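Local coordinates for 2-hydroxyhepta-2,4-diene-1,7-dioate isomerase (Corynebacterium glutamicum, PDB 4DBF), which is a magnesium-binding member of the fumarylacetoacetate hydrolase family that probably acts as an oxaloacetate decarboxylase, and perhaps also as an isomerase, at residues Ser128-Val133 against Lys184-Phe189; Leu222-Asn227 against Ala260-Met265. All blocks are in the same frame, centred on the assembly; numbering follows the deposited sequence.

Overall arrangement
From the N terminus the chain leaves strand 124-126 through the loop holding residues 128-133, then runs through strands 133-143 and 159-170 and helices 171-177 and 181-185. It returns at 184-189, where contact 1 closes this 50-residue excursion, which carries E136, E138 and D167, the three residues that bind the magnesium ion of this site. Contact 2 opens only afterwards, in series: loop 260-265 meets strand 219-227, an edge strand, within this chain, of a five-strand sheet, closing a 32-residue excursion through helix 235-243 and strand 253-255. Neither nests in or crosses the other, but they touch where V133 O lies 2.8 Å from M265 N, a probable hydrogen bond, with their centres about 17 Å apart.

Contact 1 (Ser128-Val133 against Lys184-Phe189); sequences SFATKV and KGIDTF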
ATOM      1  N   SER A 128     -12.625 -17.316  -7.252  1.00 27.36           N
ATOM      2  CA  SER A 128     -12.875 -18.093  -8.449  1.00 28.87           C
ATOM      3  C   SER A 128     -12.272 -17.501  -9.697  1.00 27.44           C
ATOM      4  O   SER A 128     -11.906 -18.203 -10.554  1.00 29.89           O
ATOM      5  CB  SER A 128     -14.359 -18.289  -8.656  1.00 29.00           C
ATOM      6  OG  SER A 128     -14.987 -17.067  -8.836  1.00 32.00           O
ATOM      7  N   PHE A 129     -12.180 -16.197  -9.755  1.00 27.96           N
ATOM      8  CA  PHE A 129     -11.647 -15.518 -10.905  1.00 27.81           C
ATOM      9  C   PHE A 129     -10.144 -15.475 -10.936  1.00 28.32           C
ATOM     10  O   PHE A 129      -9.575 -14.929 -11.839  1.00 26.07           O
ATOM     11  CB  PHE A 129     -12.182 -14.105 -10.990  1.00 28.11           C
ATOM     12  CG  PHE A 129     -11.896 -13.290  -9.797  1.00 28.17           C
ATOM     13  CD1 PHE A 129     -10.769 -12.518  -9.725  1.00 27.77           C
ATOM     14  CD2 PHE A 129     -12.742 -13.315  -8.734  1.00 29.96           C
ATOM     15  CE1 PHE A 129     -10.503 -11.770  -8.616  1.00 25.84           C
ATOM     16  CE2 PHE A 129     -12.487 -12.567  -7.621  1.00 25.93           C
ATOM     17  CZ  PHE A 129     -11.362 -11.802  -7.557  1.00 26.48           C
ATOM     18  N   ALA A 130      -9.525 -16.033  -9.910  1.00 26.83           N
ATOM     19  CA  ALA A 130      -8.086 -16.035  -9.779  1.00 26.55           C
ATOM     20  C   ALA A 130      -7.569 -17.418 -10.055  1.00 26.36           C
ATOM     21  O   ALA A 130      -7.775 -18.292  -9.277  1.00 26.50           O
ATOM     22  CB  ALA A 130      -7.655 -15.598  -8.384  1.00 24.43           C
ATOM     23  N   THR A 131      -6.896 -17.585 -11.169  1.00 24.62           N
ATOM     24  CA  THR A 131      -6.501 -18.881 -11.649  1.00 26.14           C
ATOM     25  C   THR A 131      -5.020 -18.932 -11.939  1.00 26.84           C
ATOM     26  O   THR A 131      -4.372 -17.934 -12.021  1.00 28.38           O
ATOM     27  CB  THR A 131      -7.310 -19.268 -12.906  1.00 28.15           C
ATOM     28  OG1 THR A 131      -7.138 -18.303 -13.922  1.00 28.26           O
ATOM     29  CG2 THR A 131      -8.755 -19.354 -12.596  1.00 29.28           C
ATOM     30  N   LYS A 132      -4.501 -20.123 -12.072  1.00 24.80           N
ATOM     31  CA  LYS A 132      -3.087 -20.350 -12.079  1.00 26.58           C
ATOM     32  C   LYS A 132      -2.357 -19.612 -10.946  1.00 25.74           C
ATOM     33  O   LYS A 132      -1.468 -18.867 -11.198  1.00 23.78           O
ATOM     34  CB  LYS A 132      -2.452 -20.042 -13.419  1.00 26.30           C
ATOM     35  CG  LYS A 132      -1.111 -20.706 -13.551  1.00 27.40           C
ATOM     36  CD  LYS A 132      -0.552 -20.626 -14.947  1.00 34.33           C
ATOM     37  CE  LYS A 132       0.915 -20.937 -14.961  1.00 30.93           C
ATOM     38  NZ  LYS A 132       1.465 -20.711 -16.300  1.00 37.93           N
ATOM     39  N   VAL A 133      -2.763 -19.879  -9.715  1.00 24.40           N
ATOM     40  CA  VAL A 133      -2.198 -19.258  -8.535  1.00 24.32           C
ATOM     41  C   VAL A 133      -0.975 -19.978  -8.038  1.00 23.74           C
ATOM     42  O   VAL A 133      -1.055 -21.086  -7.583  1.00 26.35           O
ATOM     43  CB  VAL A 133      -3.227 -19.179  -7.422  1.00 23.83           C
ATOM     44  CG1 VAL A 133      -2.648 -18.596  -6.175  1.00 22.92           C
ATOM     45  CG2 VAL A 133      -4.421 -18.412  -7.870  1.00 24.99           C
ATOM     46  N   LYS A 184      -1.481 -10.150  -7.116  1.00 19.15           N
ATOM     47  CA  LYS A 184      -0.639 -10.456  -5.963  1.00 19.02           C
ATOM     48  C   LYS A 184      -1.218  -9.875  -4.674  1.00 19.29           C
ATOM     49  O   LYS A 184      -0.621  -9.992  -3.616  1.00 20.64           O
ATOM     50  CB  LYS A 184       0.750  -9.882  -6.209  1.00 20.75           C
ATOM     51  CG  LYS A 184       1.517 -10.623  -7.373  1.00 21.24           C
ATOM     52  CD  LYS A 184       2.895 -10.086  -7.512  1.00 21.44           C
ATOM     53  CE  LYS A 184       3.758 -11.013  -8.459  1.00 23.27           C
ATOM     54  NZ  LYS A 184       4.596 -12.004  -7.691  1.00 27.44           N
ATOM     55  N   GLY A 185      -2.348  -9.189  -4.806  1.00 17.81           N
ATOM     56  CA  GLY A 185      -2.867  -8.286  -3.759  1.00 17.28           C
ATOM     57  C   GLY A 185      -4.228  -8.733  -3.216  1.00 18.18           C
ATOM     58  O   GLY A 185      -4.776  -8.084  -2.325  1.00 18.36           O
ATOM     59  N   ILE A 186      -4.712  -9.881  -3.701  1.00 18.54           N
ATOM     60  CA  ILE A 186      -5.985 -10.485  -3.187  1.00 18.70           C
ATOM     61  C   ILE A 186      -5.779 -10.805  -1.676  1.00 19.30           C
ATOM     62  O   ILE A 186      -4.685 -11.221  -1.263  1.00 17.02           O
ATOM     63  CB  ILE A 186      -6.350 -11.708  -4.029  1.00 19.23           C
ATOM     64  CG1 ILE A 186      -6.901 -11.199  -5.378  1.00 18.68           C
ATOM     65  CG2 ILE A 186      -7.462 -12.581  -3.392  1.00 22.33           C
ATOM     66  CD1 ILE A 186      -6.844 -12.225  -6.578  1.00 19.52           C
ATOM     67  N   ASP A 187      -6.776 -10.566  -0.842  1.00 18.71           N
ATOM     68  CA  ASP A 187      -6.706 -10.921   0.560  1.00 20.31           C
ATOM     69  C   ASP A 187      -6.086 -12.335   0.726  1.00 19.80           C
ATOM     70  O   ASP A 187      -6.439 -13.222   0.039  1.00 20.89           O
ATOM     71  CB  ASP A 187      -8.093 -10.917   1.211  1.00 20.67           C
ATOM     72  CG  ASP A 187      -8.689  -9.547   1.413  1.00 23.90           C
ATOM     73  OD1 ASP A 187      -8.128  -8.550   1.074  1.00 20.32           O
ATOM     74  OD2 ASP A 187      -9.803  -9.511   1.904  1.00 26.85           O
ATOM     75  N   THR A 188      -5.192 -12.477   1.681  1.00 18.95           N
ATOM     76  CA  THR A 188      -4.465 -13.699   2.038  1.00 19.86           C
ATOM     77  C   THR A 188      -3.301 -14.100   1.084  1.00 20.17           C
ATOM     78  O   THR A 188      -2.603 -15.084   1.353  1.00 18.61           O
ATOM     79  CB  THR A 188      -5.331 -14.996   2.326  1.00 20.55           C
ATOM     80  OG1 THR A 188      -5.771 -15.527   1.069  1.00 23.12           O
ATOM     81  CG2 THR A 188      -6.526 -14.712   3.322  1.00 21.43           C
ATOM     82  N   PHE A 189      -3.062 -13.279   0.039  1.00 19.06           N
ATOM     83  CA  PHE A 189      -2.023 -13.638  -0.916  1.00 20.16           C
ATOM     84  C   PHE A 189      -0.619 -13.198  -0.425  1.00 20.91           C
ATOM     85  O   PHE A 189       0.337 -13.279  -1.183  1.00 19.39           O
ATOM     86  CB  PHE A 189      -2.330 -12.986  -2.273  1.00 19.36           C
ATOM     87  CG  PHE A 189      -3.222 -13.805  -3.100  1.00 21.86           C
ATOM     88  CD1 PHE A 189      -4.122 -14.685  -2.480  1.00 18.99           C
ATOM     89  CD2 PHE A 189      -3.091 -13.798  -4.502  1.00 21.21           C
ATOM     90  CE1 PHE A 189      -4.946 -15.512  -3.274  1.00 21.73           C
ATOM     91  CE2 PHE A 189      -3.902 -14.597  -5.301  1.00 21.72           C
ATOM     92  CZ  PHE A 189      -4.867 -15.447  -4.699  1.00 21.71           C
TER
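A130, F129 and I186 form one apolar cluster, and V133 with F189 a second. CD1 of I186 ends 3.9 Å from A130 CB and 4.2 Å from F129 CE1, so a single methyl serves both. In the second cluster the CG1 branch of V133, anti to the backbone N (chi1 177°), comes to 4.1 Å from CZ of F189, meeting the ring obliquely. Within 184-189 the two clusters join: CB of I186 sits 3.7 Å above the plane of the F189 ring, over its centre. V168 of strand 159-170 packs on both V133 and F189.

The polar bonds shape the second segment. F189 N bonds to I186 O at 2.9 Å, closing a type II beta turn that folds the phenyl ring under the isoleucine. T188 OG1 donates to D187 O at 2.6 Å and also bonds R125 N, fastening the turn to strand 124-126. D187 makes a salt bridge to K148 of the second subunit, whose S245 packs on F129 and I186.

The whole is a buried hydrophobic seam of the FAA hydrolase domain, linking the subunit interface to the surroundings of the magnesium site: the F189 side chain lies about 7 Å from that of the metal ligand D167.

Contact 2 (Leu222-Asn227 against Ala260-Met265); sequences LKQDSN and AGTEAM
K223 and Q224 form a classic beta bulge in strand 219-227, both facing A212 of the adjacent strand, and it is here that the loop 260-265 comes alongside. K223 and T262 bring their backbones closest, with CA atoms 6.3 Å apart.

At the outer part of the contact K223 NZ donates to E263 OE1 at 3.0 Å in a hydrogen-bonded salt bridge. The ammonium arrives from above the carboxylate, 69° out of its plane. Both chains bend to reach this meeting point: K223 turns at chi2 (-69°), while E263 starts with CG anti to its own N and folds at chi2 (82°). Below the charged ends the two chains cross at a slant, K223 CD coming to 4.2 Å from E263 CB.

Deeper in, T262 faces the bulge. Its CB lies 4.0 Å from the carbonyl oxygen K223 O, and its CG2 methyl packs against the end of the extended Q224 side chain. The hydroxyl is occupied by another strand: OG1 bonds to F135 O, and the T262 amide N bonds to E134 OE1, so strand 133-143 anchors the loop.

That strand carries the magnesium ligands E136 and E138, whose side chains lie about 5 and 6 Å from that of Q224. The contact thus brings a bulged sheet strand and a loop together beside the metal site of an FAA hydrolase domain.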
ATOM      1  N   LEU A 222       9.174 -31.017  -3.866  1.00 36.54           N
ATOM      2  CA  LEU A 222       9.994 -29.801  -3.854  1.00 34.90           C
ATOM      3  C   LEU A 222       9.730 -29.067  -5.134  1.00 34.51           C
ATOM      4  O   LEU A 222      10.044 -29.553  -6.216  1.00 35.00           O
ATOM      5  CB  LEU A 222      11.500 -30.169  -3.766  1.00 35.31           C
ATOM      6  CG  LEU A 222      12.612 -29.098  -3.713  1.00 34.60           C
ATOM      7  CD1 LEU A 222      12.411 -28.111  -2.533  1.00 33.92           C
ATOM      8  CD2 LEU A 222      14.010 -29.733  -3.573  1.00 33.55           C
ATOM      9  N   LYS A 223       9.142 -27.887  -5.037  1.00 32.20           N
ATOM     10  CA  LYS A 223       8.656 -27.184  -6.215  1.00 32.12           C
ATOM     11  C   LYS A 223       9.278 -25.798  -6.324  1.00 30.30           C
ATOM     12  O   LYS A 223       9.026 -25.054  -7.271  1.00 31.51           O
ATOM     13  CB  LYS A 223       7.124 -27.140  -6.180  1.00 31.77           C
ATOM     14  CG  LYS A 223       6.455 -28.505  -6.463  1.00 36.34           C
ATOM     15  CD  LYS A 223       6.661 -28.936  -7.921  1.00 41.89           C
ATOM     16  CE  LYS A 223       5.831 -30.165  -8.279  1.00 44.77           C
ATOM     17  NZ  LYS A 223       5.663 -30.289  -9.756  1.00 45.57           N
ATOM     18  N   GLN A 224      10.174 -25.516  -5.395  1.00 29.94           N
ATOM     19  CA  GLN A 224      11.096 -24.394  -5.449  1.00 29.93           C
ATOM     20  C   GLN A 224      12.382 -24.687  -4.694  1.00 30.12           C
ATOM     21  O   GLN A 224      12.358 -25.149  -3.606  1.00 30.17           O
ATOM     22  CB  GLN A 224      10.490 -23.075  -4.943  1.00 27.87           C
ATOM     23  CG  GLN A 224      11.418 -21.879  -5.054  1.00 25.11           C
ATOM     24  CD  GLN A 224      10.952 -20.648  -4.286  1.00 28.93           C
ATOM     25  OE1 GLN A 224      11.739 -19.849  -3.861  1.00 30.50           O
ATOM     26  NE2 GLN A 224       9.679 -20.501  -4.142  1.00 22.44           N
ATOM     27  N   ASP A 225      13.496 -24.366  -5.312  1.00 30.35           N
ATOM     28  CA  ASP A 225      14.784 -24.696  -4.796  1.00 33.48           C
ATOM     29  C   ASP A 225      15.751 -23.643  -5.297  1.00 33.44           C
ATOM     30  O   ASP A 225      16.459 -23.855  -6.250  1.00 34.19           O
ATOM     31  CB  ASP A 225      15.164 -26.057  -5.338  1.00 34.92           C
ATOM     32  CG  ASP A 225      16.344 -26.672  -4.651  1.00 40.19           C
ATOM     33  OD1 ASP A 225      16.868 -26.137  -3.694  1.00 42.25           O
ATOM     34  OD2 ASP A 225      16.743 -27.741  -5.095  1.00 45.91           O
ATOM     35  N   SER A 226      15.740 -22.503  -4.641  1.00 31.73           N
ATOM     36  CA  SER A 226      16.473 -21.339  -5.051  1.00 31.02           C
ATOM     37  C   SER A 226      17.498 -20.933  -3.992  1.00 30.37           C
ATOM     38  O   SER A 226      17.608 -21.551  -2.980  1.00 29.05           O
ATOM     39  CB  SER A 226      15.495 -20.198  -5.325  1.00 31.61           C
ATOM     40  OG  SER A 226      14.763 -19.858  -4.193  1.00 33.10           O
ATOM     41  N   ASN A 227      18.256 -19.897  -4.261  1.00 30.55           N
ATOM     42  CA  ASN A 227      19.236 -19.435  -3.308  1.00 32.91           C
ATOM     43  C   ASN A 227      19.355 -17.944  -3.375  1.00 33.16           C
ATOM     44  O   ASN A 227      19.313 -17.408  -4.427  1.00 34.99           O
ATOM     45  CB  ASN A 227      20.559 -20.105  -3.573  1.00 32.41           C
ATOM     46  CG  ASN A 227      21.535 -19.919  -2.464  1.00 36.29           C
ATOM     47  OD1 ASN A 227      22.037 -18.856  -2.263  1.00 38.49           O
ATOM     48  ND2 ASN A 227      21.833 -20.975  -1.774  1.00 32.49           N
ATOM     49  N   ALA A 260      10.588 -16.534 -11.064  1.00 32.02           N
ATOM     50  CA  ALA A 260       9.299 -16.037 -11.538  1.00 32.78           C
ATOM     51  C   ALA A 260       8.239 -17.102 -11.924  1.00 34.52           C
ATOM     52  O   ALA A 260       7.136 -16.747 -12.395  1.00 34.84           O
ATOM     53  CB  ALA A 260       9.533 -15.151 -12.715  1.00 33.68           C
ATOM     54  N   GLY A 261       8.554 -18.371 -11.732  1.00 33.33           N
ATOM     55  CA  GLY A 261       7.583 -19.422 -12.010  1.00 34.01           C
ATOM     56  C   GLY A 261       7.769 -20.652 -11.170  1.00 33.79           C
ATOM     57  O   GLY A 261       8.842 -21.271 -11.196  1.00 36.29           O
ATOM     58  N   THR A 262       6.757 -21.025 -10.409  1.00 32.06           N
ATOM     59  CA  THR A 262       6.889 -22.214  -9.592  1.00 32.90           C
ATOM     60  C   THR A 262       5.909 -23.362  -9.922  1.00 33.92           C
ATOM     61  O   THR A 262       6.225 -24.195 -10.739  1.00 34.50           O
ATOM     62  CB  THR A 262       6.751 -21.820  -8.127  1.00 32.94           C
ATOM     63  OG1 THR A 262       5.470 -21.187  -7.935  1.00 31.21           O
ATOM     64  CG2 THR A 262       7.921 -20.834  -7.680  1.00 32.56           C
ATOM     65  N   GLU A 263       4.738 -23.389  -9.313  1.00 33.33           N
ATOM     66  CA  GLU A 263       3.758 -24.441  -9.575  1.00 33.58           C
ATOM     67  C   GLU A 263       2.381 -23.961  -9.092  1.00 32.53           C
ATOM     68  O   GLU A 263       2.255 -23.419  -7.978  1.00 31.73           O
ATOM     69  CB  GLU A 263       4.123 -25.773  -8.880  1.00 35.03           C
ATOM     70  CG  GLU A 263       3.044 -26.914  -8.985  1.00 39.27           C
ATOM     71  CD  GLU A 263       3.082 -27.714 -10.306  1.00 48.58           C
ATOM     72  OE1 GLU A 263       4.175 -27.896 -10.922  1.00 50.62           O
ATOM     73  OE2 GLU A 263       1.993 -28.187 -10.711  1.00 50.50           O
ATOM     74  N   ALA A 264       1.331 -24.181  -9.878  1.00 30.51           N
ATOM     75  CA  ALA A 264       0.003 -23.765  -9.425  1.00 29.99           C
ATOM     76  C   ALA A 264      -0.510 -24.554  -8.207  1.00 29.74           C
ATOM     77  O   ALA A 264      -0.206 -25.739  -8.020  1.00 29.77           O
ATOM     78  CB  ALA A 264      -1.029 -23.802 -10.574  1.00 29.94           C
ATOM     79  N   MET A 265      -1.290 -23.872  -7.384  1.00 27.87           N
ATOM     80  CA  MET A 265      -1.809 -24.431  -6.156  1.00 29.03           C
ATOM     81  C   MET A 265      -3.306 -24.434  -6.325  1.00 29.16           C
ATOM     82  O   MET A 265      -3.859 -23.486  -6.907  1.00 29.62           O
ATOM     83  CB  MET A 265      -1.469 -23.467  -4.999  1.00 25.95           C
ATOM     84  CG  MET A 265      -0.023 -23.363  -4.739  1.00 27.39           C
ATOM     85  SD  MET A 265       0.183 -22.407  -3.214  1.00 24.88           S
ATOM     86  CE  MET A 265      -0.480 -20.842  -3.500  1.00 20.69           C
TER